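Long-range contacts in fasciclin I (Drosophila melanogaster, PDB 1O70), which serves as a neural cell adhesion molecule, represented by the third and fourth of its extracellular FAS1 domains: residues M171-K176 and P199-W204; N287-D292 and V302-L307; T160-L165 and H182-L187. One frame throughout, in Å; residues are numbered along the deposited sequence.

Interaction 1 (M171-K176 and P199-W204). With SO4 (sulfate ion), chain C; SO4 (sulfate ion), chain E.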
loop_
_atom_site.group_PDB
_atom_site.type_symbol
_atom_site.label_atom_id
_atom_site.label_comp_id
_atom_site.label_asym_id
_atom_site.label_seq_id
_atom_site.Cartn_x
_atom_site.Cartn_y
_atom_site.Cartn_z
ATOM N N MET A 171 -2.635 9.628 1.659
ATOM C CA MET A 171 -4.047 9.602 1.322
ATOM C C MET A 171 -4.835 10.715 1.994
ATOM O O MET A 171 -6.046 10.795 1.812
ATOM C CB MET A 171 -4.639 8.239 1.722
ATOM C CG MET A 171 -4.008 7.033 0.987
ATOM S SD MET A 171 -4.669 5.437 1.522
ATOM C CE MET A 171 -3.568 4.264 0.746
ATOM N N SER A 172 -4.149 11.587 2.728
ATOM C CA SER A 172 -4.795 12.671 3.469
ATOM C C SER A 172 -5.849 13.493 2.714
ATOM O O SER A 172 -6.910 13.792 3.276
ATOM C CB SER A 172 -3.738 13.615 4.057
ATOM O OG SER A 172 -3.445 14.699 3.180
ATOM N N ASP A 173 -5.575 13.851 1.459
ATOM C CA ASP A 173 -6.540 14.630 0.685
ATOM C C ASP A 173 -7.788 13.815 0.367
ATOM O O ASP A 173 -8.915 14.238 0.643
ATOM C CB ASP A 173 -5.910 15.141 -0.616
ATOM C CG ASP A 173 -5.021 16.349 -0.397
ATOM O OD1 ASP A 173 -5.019 16.891 0.713
ATOM O OD2 ASP A 173 -4.317 16.767 -1.331
ATOM N N THR A 174 -7.588 12.641 -0.218
ATOM C CA THR A 174 -8.719 11.797 -0.541
ATOM C C THR A 174 -9.506 11.451 0.727
ATOM O O THR A 174 -10.735 11.385 0.696
ATOM C CB THR A 174 -8.278 10.500 -1.262
ATOM O OG1 THR A 174 -7.841 10.821 -2.586
ATOM C CG2 THR A 174 -9.433 9.514 -1.354
ATOM N N TYR A 175 -8.816 11.266 1.849
ATOM C CA TYR A 175 -9.510 10.930 3.089
ATOM C C TYR A 175 -10.324 12.116 3.582
ATOM O O TYR A 175 -11.449 11.961 4.061
ATOM C CB TYR A 175 -8.512 10.500 4.169
ATOM C CG TYR A 175 -9.093 10.470 5.567
ATOM C CD1 TYR A 175 -10.142 9.610 5.901
ATOM C CD2 TYR A 175 -8.593 11.316 6.558
ATOM C CE1 TYR A 175 -10.677 9.597 7.191
ATOM C CE2 TYR A 175 -9.115 11.316 7.845
ATOM C CZ TYR A 175 -10.153 10.459 8.158
ATOM O OH TYR A 175 -10.654 10.472 9.438
ATOM N N LYS A 176 -9.755 13.306 3.459
ATOM C CA LYS A 176 -10.451 14.505 3.893
ATOM C C LYS A 176 -11.667 14.811 3.012
ATOM O O LYS A 176 -12.731 15.175 3.513
ATOM C CB LYS A 176 -9.497 15.695 3.891
ATOM C CG LYS A 176 -10.186 16.993 4.221
ATOM C CD LYS A 176 -9.223 17.966 4.864
ATOM C CE LYS A 176 -8.159 18.435 3.898
ATOM N NZ LYS A 176 -7.304 19.468 4.555
ATOM N N PRO A 199 -6.550 8.584 -5.170
ATOM C CA PRO A 199 -5.550 9.511 -5.708
ATOM C C PRO A 199 -4.666 9.980 -4.534
ATOM O O PRO A 199 -5.173 10.283 -3.455
ATOM C CB PRO A 199 -6.401 10.645 -6.276
ATOM C CG PRO A 199 -7.696 9.948 -6.658
ATOM C CD PRO A 199 -7.918 9.048 -5.470
ATOM N N ARG A 200 -3.352 10.023 -4.732
ATOM C CA ARG A 200 -2.440 10.458 -3.680
ATOM C C ARG A 200 -2.521 11.977 -3.567
ATOM O O ARG A 200 -3.071 12.634 -4.448
ATOM C CB ARG A 200 -1.009 10.057 -4.021
ATOM C CG ARG A 200 -0.531 10.672 -5.315
ATOM C CD ARG A 200 0.788 10.091 -5.765
ATOM N NE ARG A 200 1.850 10.362 -4.809
ATOM C CZ ARG A 200 3.144 10.214 -5.075
ATOM N NH1 ARG A 200 3.534 9.796 -6.277
ATOM N NH2 ARG A 200 4.049 10.487 -4.144
ATOM N N ASP A 201 -1.975 12.541 -2.491
ATOM C CA ASP A 201 -2.003 13.987 -2.310
ATOM C C ASP A 201 -1.442 14.723 -3.537
ATOM O O ASP A 201 -2.083 15.652 -4.053
ATOM C CB ASP A 201 -1.225 14.376 -1.050
ATOM C CG ASP A 201 -2.076 14.276 0.227
ATOM O OD1 ASP A 201 -3.185 13.672 0.194
ATOM O OD2 ASP A 201 -1.627 14.800 1.275
ATOM N N LYS A 202 -0.261 14.312 -4.009
ATOM C CA LYS A 202 0.370 14.937 -5.181
ATOM C C LYS A 202 -0.634 14.995 -6.343
ATOM O O LYS A 202 -0.646 15.951 -7.124
ATOM C CB LYS A 202 1.607 14.146 -5.612
ATOM C CG LYS A 202 2.499 14.880 -6.613
ATOM C CD LYS A 202 3.581 13.968 -7.201
ATOM C CE LYS A 202 4.409 13.244 -6.128
ATOM N NZ LYS A 202 5.260 14.136 -5.284
ATOM N N GLY A 203 -1.466 13.961 -6.446
ATOM C CA GLY A 203 -2.476 13.918 -7.484
ATOM C C GLY A 203 -3.486 15.043 -7.329
ATOM O O GLY A 203 -3.774 15.734 -8.306
ATOM N N TRP A 204 -4.037 15.239 -6.129
ATOM C CA TRP A 204 -4.998 16.326 -5.942
ATOM C C TRP A 204 -4.299 17.677 -6.101
ATOM O O TRP A 204 -4.917 18.637 -6.577
ATOM C CB TRP A 204 -5.682 16.259 -4.569
ATOM C CG TRP A 204 -6.705 15.148 -4.476
ATOM C CD1 TRP A 204 -6.642 14.044 -3.669
ATOM C CD2 TRP A 204 -7.919 15.006 -5.248
ATOM N NE1 TRP A 204 -7.722 13.229 -3.894
ATOM C CE2 TRP A 204 -8.516 13.789 -4.849
ATOM C CE3 TRP A 204 -8.549 15.784 -6.236
ATOM C CZ2 TRP A 204 -9.722 13.331 -5.394
ATOM C CZ3 TRP A 204 -9.760 15.318 -6.785
ATOM C CH2 TRP A 204 -10.325 14.100 -6.358
HETATM S S SO4 C . 2.335 12.585 -1.761
HETATM O O1 SO4 C . 2.052 12.073 -0.424
HETATM O O2 SO4 C . 1.235 12.199 -2.661
HETATM O O3 SO4 C . 2.446 14.050 -1.744
HETATM O O4 SO4 C . 3.600 11.994 -2.238
HETATM S S SO4 E . -6.033 20.333 0.925
HETATM O O1 SO4 E . -6.120 21.076 2.204
HETATM O O2 SO4 E . -6.829 19.092 1.023
HETATM O O3 SO4 E . -6.560 21.176 -0.171
HETATM O O4 SO4 E . -4.621 19.989 0.652
HETATM O O HOH W 1 -4.908 11.806 -1.223
#
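The hydroxyl of Thr174 is held by two groups of the segment 199-204. Trp204 NE1 gives its hydrogen to Thr174 OG1 at 2.7 Å, almost straight (168°) and in the plane of the indole, while Thr174 OG1 passes its own hydrogen to Pro199 O, 2.9 Å away and on a lone pair of that carbonyl. A threonine suits this buried place because one small hydroxyl can accept from the ring and donate to the main chain together. The in-plane N-H of Trp204 NE1 brings the hydroxyl to the ring edge. The other focus is the carboxylate of Asp201, reaching the first turn of helix 172-177. Its OD2 takes the hydroxyl hydrogen of Ser172 OG at 2.6 Å through the syn lone pair, and its OD1 accepts from Asp173 N at 2.7 Å, the donor coming on the syn side but 21° out of the carboxylate plane. A water bonded to Asp201 OD1 also accepts from Thr174 N. An alanine in place of Asp201 would probably leave Asp173 N and the Ser172 hydroxyl without their acceptor and loosen the start of the helix. The Asp173 carboxylate stacks on that of Asp201, planes 22° apart, with Asp173 OD2 3.6 Å from Asp201 OD1, while Asp173 CB lies 3.3 Å from Trp204 CD1. On the far side of Asp201, a sulfate, probably from the crystallisation liquor, is bound by Arg200 NE and Lys202 N. Two like charges set so close suggest that the amide and hydroxyl donors, with the positive end of helix 172-177, may offset their repulsion.

Interaction 2 (N287-D292 and V302-L307)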
loop_
_atom_site.group_PDB
_atom_site.type_symbol
_atom_site.label_atom_id
_atom_site.label_comp_id
_atom_site.label_asym_id
_atom_site.label_seq_id
_atom_site.Cartn_x
_atom_site.Cartn_y
_atom_site.Cartn_z
ATOM N N ASN A 287 -0.882 6.410 -13.873
ATOM C CA ASN A 287 0.006 5.411 -13.299
ATOM C C ASN A 287 -0.453 5.037 -11.899
ATOM O O ASN A 287 -0.880 5.897 -11.120
ATOM C CB ASN A 287 1.444 5.929 -13.217
ATOM C CG ASN A 287 2.097 6.070 -14.576
ATOM O OD1 ASN A 287 1.723 5.395 -15.542
ATOM N ND2 ASN A 287 3.101 6.928 -14.654
ATOM N N VAL A 288 -0.381 3.747 -11.591
ATOM C CA VAL A 288 -0.747 3.258 -10.272
ATOM C C VAL A 288 0.533 3.358 -9.431
ATOM O O VAL A 288 1.453 2.565 -9.601
ATOM C CB VAL A 288 -1.230 1.783 -10.342
ATOM C CG1 VAL A 288 -1.652 1.305 -8.961
ATOM C CG2 VAL A 288 -2.385 1.652 -11.318
ATOM N N TYR A 289 0.589 4.347 -8.542
ATOM C CA TYR A 289 1.762 4.575 -7.698
ATOM C C TYR A 289 2.003 3.492 -6.642
ATOM O O TYR A 289 3.126 3.025 -6.473
ATOM C CB TYR A 289 1.656 5.944 -7.025
ATOM C CG TYR A 289 2.874 6.325 -6.230
ATOM C CD1 TYR A 289 4.112 6.491 -6.852
ATOM C CD2 TYR A 289 2.797 6.503 -4.850
ATOM C CE1 TYR A 289 5.252 6.824 -6.116
ATOM C CE2 TYR A 289 3.933 6.838 -4.106
ATOM C CZ TYR A 289 5.155 6.995 -4.746
ATOM O OH TYR A 289 6.278 7.314 -4.013
ATOM N N ARG A 290 0.966 3.113 -5.908
ATOM C CA ARG A 290 1.098 2.052 -4.913
ATOM C C ARG A 290 -0.019 1.059 -5.203
ATOM O O ARG A 290 -1.189 1.296 -4.871
ATOM C CB ARG A 290 0.938 2.596 -3.491
ATOM C CG ARG A 290 2.172 3.267 -2.916
ATOM C CD ARG A 290 1.825 4.012 -1.654
ATOM N NE ARG A 290 1.246 3.134 -0.643
ATOM C CZ ARG A 290 0.500 3.571 0.366
ATOM N NH1 ARG A 290 0.244 4.874 0.485
ATOM N NH2 ARG A 290 0.015 2.706 1.250
ATOM N N PRO A 291 0.317 -0.045 -5.868
ATOM C CA PRO A 291 -0.721 -1.027 -6.163
ATOM C C PRO A 291 -0.908 -1.996 -5.011
ATOM O O PRO A 291 -0.009 -2.211 -4.197
ATOM C CB PRO A 291 -0.164 -1.743 -7.374
ATOM C CG PRO A 291 1.299 -1.788 -7.045
ATOM C CD PRO A 291 1.550 -0.350 -6.613
ATOM N N ASP A 292 -2.093 -2.574 -4.947
ATOM C CA ASP A 292 -2.372 -3.587 -3.954
ATOM C C ASP A 292 -2.099 -3.254 -2.497
ATOM O O ASP A 292 -1.441 -4.026 -1.810
ATOM C CB ASP A 292 -1.600 -4.846 -4.351
ATOM C CG ASP A 292 -1.793 -5.194 -5.826
ATOM O OD1 ASP A 292 -2.959 -5.201 -6.275
ATOM O OD2 ASP A 292 -0.801 -5.448 -6.542
ATOM N N VAL A 302 -3.218 3.165 -4.882
ATOM C CA VAL A 302 -2.917 4.590 -4.923
ATOM C C VAL A 302 -2.557 5.027 -6.331
ATOM O O VAL A 302 -1.595 4.539 -6.926
ATOM C CB VAL A 302 -1.773 4.956 -3.968
ATOM C CG1 VAL A 302 -1.520 6.446 -4.040
ATOM C CG2 VAL A 302 -2.134 4.549 -2.548
ATOM N N ILE A 303 -3.335 5.953 -6.871
ATOM C CA ILE A 303 -3.080 6.418 -8.220
ATOM C C ILE A 303 -2.458 7.808 -8.291
ATOM O O ILE A 303 -2.495 8.562 -7.318
ATOM C CB ILE A 303 -4.356 6.319 -9.057
ATOM C CG1 ILE A 303 -5.442 7.242 -8.519
ATOM C CG2 ILE A 303 -4.854 4.867 -9.011
ATOM C CD1 ILE A 303 -6.732 7.170 -9.320
ATOM N N ASP A 304 -1.859 8.129 -9.436
ATOM C CA ASP A 304 -1.168 9.406 -9.645
ATOM C C ASP A 304 -2.071 10.604 -9.869
ATOM O O ASP A 304 -1.687 11.740 -9.589
ATOM C CB ASP A 304 -0.226 9.305 -10.845
ATOM C CG ASP A 304 1.141 8.761 -10.482
ATOM O OD1 ASP A 304 1.814 8.237 -11.397
ATOM O OD2 ASP A 304 1.570 8.883 -9.306
ATOM N N TYR A 305 -3.263 10.347 -10.390
ATOM C CA TYR A 305 -4.200 11.416 -10.695
ATOM C C TYR A 305 -5.606 10.849 -10.566
ATOM O O TYR A 305 -5.855 9.692 -10.904
ATOM C CB TYR A 305 -3.955 11.908 -12.128
ATOM C CG TYR A 305 -4.593 13.237 -12.473
ATOM C CD1 TYR A 305 -4.042 14.437 -12.014
ATOM C CD2 TYR A 305 -5.764 13.299 -13.247
ATOM C CE1 TYR A 305 -4.638 15.665 -12.315
ATOM C CE2 TYR A 305 -6.368 14.527 -13.551
ATOM C CZ TYR A 305 -5.800 15.703 -13.080
ATOM O OH TYR A 305 -6.398 16.919 -13.343
ATOM N N PRO A 306 -6.549 11.662 -10.078
ATOM C CA PRO A 306 -7.939 11.226 -9.904
ATOM C C PRO A 306 -8.684 11.023 -11.225
ATOM O O PRO A 306 -8.377 11.677 -12.218
ATOM C CB PRO A 306 -8.538 12.349 -9.064
ATOM C CG PRO A 306 -7.776 13.550 -9.529
ATOM C CD PRO A 306 -6.367 13.048 -9.616
ATOM N N LEU A 307 -9.635 10.096 -11.242
ATOM C CA LEU A 307 -10.422 9.855 -12.446
ATOM C C LEU A 307 -11.301 11.089 -12.650
ATOM O O LEU A 307 -12.428 11.137 -12.162
ATOM C CB LEU A 307 -11.295 8.615 -12.263
ATOM C CG LEU A 307 -10.493 7.345 -12.000
ATOM C CD1 LEU A 307 -11.421 6.213 -11.615
ATOM C CD2 LEU A 307 -9.674 6.992 -13.236
#
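Val302 and Arg290 exchange two backbone hydrogen bonds: Val302 N donates to Arg290 O at 2.8 Å, and Arg290 N to Val302 O at 3.1 Å. The same Val302 O also receives a weak bond from Tyr289 N (118°), since Tyr289 and Arg290 both face Val302 in a classic beta bulge that shifts the antiparallel register by one residue. Beyond it, Val288 and Ile303 form a non-hydrogen-bonded pair, and Asp304 N donates to Asn287 O at 3.0 Å.

Over Val302 the arginine side chain folds back. Arg290 CB lies 3.6 Å from Val302 CB, and the bend of Arg290 at chi3 (58°) brings one guanidinium face above Val302 CG2, 3.7 Å from the plane. An arginine fits here because its aliphatic part packs on the valine while its charged end forms salt bridges to Asp168 and, in the preceding FAS1 domain, Glu127. The branched Val302 puts a methyl, CG2, against that face. Farther along, the Asp304 carboxylate lies alongside the aliphatic CB of Asn287. The Tyr289 ring turns its edge to Val302 CG1 and has a cation-pi contact with Arg200.

The pairing belongs to the hairpin of strands 284-295 and 298-303. Strand 276-281 flanks it beyond Val288, strand 193-199 pairs beside Ile303, and Pro306 packs against Trp204 of helix 201-210.

Interaction 3 (T160-L165 and H182-L187)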
loop_
_atom_site.group_PDB
_atom_site.type_symbol
_atom_site.label_atom_id
_atom_site.label_comp_id
_atom_site.label_asym_id
_atom_site.label_seq_id
_atom_site.Cartn_x
_atom_site.Cartn_y
_atom_site.Cartn_z
ATOM N N THR A 160 -8.937 -1.503 8.118
ATOM C CA THR A 160 -9.913 -1.551 7.042
ATOM C C THR A 160 -9.503 -0.438 6.078
ATOM O O THR A 160 -8.610 0.364 6.381
ATOM C CB THR A 160 -11.328 -1.217 7.543
ATOM O OG1 THR A 160 -11.346 0.128 8.042
ATOM C CG2 THR A 160 -11.744 -2.157 8.652
ATOM N N VAL A 161 -10.151 -0.392 4.923
ATOM C CA VAL A 161 -9.883 0.652 3.949
ATOM C C VAL A 161 -9.921 2.008 4.669
ATOM O O VAL A 161 -9.003 2.819 4.540
ATOM C CB VAL A 161 -10.953 0.623 2.837
ATOM C CG1 VAL A 161 -10.828 1.848 1.951
ATOM C CG2 VAL A 161 -10.812 -0.645 2.024
ATOM N N LEU A 162 -10.985 2.238 5.435
ATOM C CA LEU A 162 -11.134 3.487 6.195
ATOM C C LEU A 162 -9.988 3.686 7.185
ATOM O O LEU A 162 -9.442 4.783 7.302
ATOM C CB LEU A 162 -12.457 3.497 6.976
ATOM C CG LEU A 162 -12.640 4.697 7.915
ATOM C CD1 LEU A 162 -12.761 5.975 7.079
ATOM C CD2 LEU A 162 -13.890 4.527 8.790
ATOM N N GLY A 163 -9.637 2.617 7.898
ATOM C CA GLY A 163 -8.575 2.705 8.880
ATOM C C GLY A 163 -7.286 3.158 8.240
ATOM O O GLY A 163 -6.519 3.930 8.824
ATOM N N LYS A 164 -7.063 2.673 7.022
ATOM C CA LYS A 164 -5.878 2.993 6.247
ATOM C C LYS A 164 -5.925 4.447 5.809
ATOM O O LYS A 164 -4.953 5.185 5.976
ATOM C CB LYS A 164 -5.816 2.099 5.011
ATOM C CG LYS A 164 -4.458 1.479 4.740
ATOM C CD LYS A 164 -3.366 2.509 4.594
ATOM C CE LYS A 164 -1.998 1.855 4.549
ATOM N NZ LYS A 164 -1.665 1.187 5.825
ATOM N N LEU A 165 -7.059 4.852 5.247
ATOM C CA LEU A 165 -7.235 6.226 4.778
ATOM C C LEU A 165 -6.962 7.289 5.824
ATOM O O LEU A 165 -6.483 8.370 5.491
ATOM C CB LEU A 165 -8.647 6.444 4.241
ATOM C CG LEU A 165 -9.025 5.913 2.858
ATOM C CD1 LEU A 165 -10.529 6.063 2.711
ATOM C CD2 LEU A 165 -8.280 6.678 1.762
ATOM N N HIS A 182 -19.705 12.259 4.124
ATOM C CA HIS A 182 -19.780 11.046 4.933
ATOM C C HIS A 182 -19.613 9.818 4.056
ATOM O O HIS A 182 -20.106 8.728 4.362
ATOM C CB HIS A 182 -21.102 11.003 5.698
ATOM C CG HIS A 182 -21.228 12.089 6.721
ATOM N ND1 HIS A 182 -20.847 11.925 8.037
ATOM C CD2 HIS A 182 -21.644 13.373 6.608
ATOM C CE1 HIS A 182 -21.023 13.060 8.690
ATOM N NE2 HIS A 182 -21.504 13.955 7.846
ATOM N N PHE A 183 -18.908 10.020 2.949
ATOM C CA PHE A 183 -18.612 8.960 2.005
ATOM C C PHE A 183 -17.736 7.907 2.690
ATOM O O PHE A 183 -17.865 6.720 2.415
ATOM C CB PHE A 183 -17.855 9.542 0.811
ATOM C CG PHE A 183 -17.346 8.510 -0.150
ATOM C CD1 PHE A 183 -18.150 8.040 -1.168
ATOM C CD2 PHE A 183 -16.067 7.987 -0.015
ATOM C CE1 PHE A 183 -17.683 7.075 -2.051
ATOM C CE2 PHE A 183 -15.591 7.019 -0.892
ATOM C CZ PHE A 183 -16.404 6.561 -1.906
ATOM N N ASN A 184 -16.850 8.347 3.584
ATOM C CA ASN A 184 -15.938 7.435 4.276
ATOM C C ASN A 184 -16.598 6.422 5.202
ATOM O O ASN A 184 -16.135 5.288 5.318
ATOM C CB ASN A 184 -14.910 8.205 5.108
ATOM C CG ASN A 184 -14.093 9.170 4.295
ATOM O OD1 ASN A 184 -13.958 9.023 3.088
ATOM N ND2 ASN A 184 -13.521 10.161 4.961
ATOM N N ASP A 185 -17.660 6.843 5.876
ATOM C CA ASP A 185 -18.367 5.989 6.824
ATOM C C ASP A 185 -18.467 4.539 6.372
ATOM O O ASP A 185 -18.069 3.615 7.089
ATOM C CB ASP A 185 -19.764 6.557 7.088
ATOM C CG ASP A 185 -19.719 7.897 7.800
ATOM O OD1 ASP A 185 -18.637 8.527 7.809
ATOM O OD2 ASP A 185 -20.757 8.329 8.343
ATOM N N GLN A 186 -18.983 4.344 5.170
ATOM C CA GLN A 186 -19.164 3.010 4.614
ATOM C C GLN A 186 -17.895 2.161 4.524
ATOM O O GLN A 186 -17.967 0.936 4.590
ATOM C CB GLN A 186 -19.783 3.126 3.219
ATOM C CG GLN A 186 -18.869 3.814 2.227
ATOM C CD GLN A 186 -19.468 3.871 0.851
ATOM O OE1 GLN A 186 -20.011 2.877 0.359
ATOM N NE2 GLN A 186 -19.362 5.029 0.204
ATOM N N LEU A 187 -16.744 2.808 4.362
ATOM C CA LEU A 187 -15.467 2.107 4.211
ATOM C C LEU A 187 -14.994 1.347 5.440
ATOM O O LEU A 187 -13.908 0.761 5.445
ATOM C CB LEU A 187 -14.393 3.098 3.775
ATOM C CG LEU A 187 -14.768 3.851 2.500
ATOM C CD1 LEU A 187 -13.702 4.876 2.205
ATOM C CD2 LEU A 187 -14.931 2.876 1.350
#
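Leu187 packs against the N-terminal turn of helix 161-167, whose N-cap is Thr160, in the fourth FAS1 domain. Its CB rests 3.8 Å from Leu162 CB. From there CG stands anti to the carbonyl carbon (chi1 -56°), and the extended chain brings CD1 against two apolar residues of the helix: it lies 4.2 Å from Val161 CG1 and 3.4 Å from Leu165 CD1, the Leu165 side chain crossing at about a right angle. A leucine suits the place because its branched end can touch residues one turn apart along the same helical face, while Phe194 and Tyr196 of strand 193-199 also meet it.

Leu162 reaches back across the contact and sets CD1 3.7 Å from Asn184 CB. The contact uses the CB of Asn184, while its amide donates through ND2 to Tyr175 O.

The helix start has its own polar arrangement. Gly163 N donates to Thr160 OG1 at 3.0 Å, the capping bond, which the hydroxyl makes from a position between the backbone N and the carbonyl carbon (chi1 63°). Leu187 O also accepts from Asn297 ND2. Leu162 N donates a hydrogen bond to Leu187 O at 3.3 Å, from above the carbonyl plane, 50° out of it.

How the interactions relate
All three contacts lie in the fourth FAS1 domain. Interaction 3 crosses interaction 1 along the chain, and both close before interaction 2 opens. Interactions 1 and 2 have centres about 11 Å apart and meet where strands 193-199 and 298-303 run parallel in the mixed sheet: Arg200 N lies 3.1 Å from Ile303 O, a probable hydrogen bond. Interactions 1 and 3, centres about 14 Å apart, use successive helices, 172-177 and 161-167 respectively, with Met171 SD 3.8 Å from Leu165 CD2. Interactions 2 and 3, centres about 18 Å apart, barely touch. Together they run from the sheet hairpin (2) through the starts of helices 172-177 and 201-210 (1) to helix 161-167 and its loop (3).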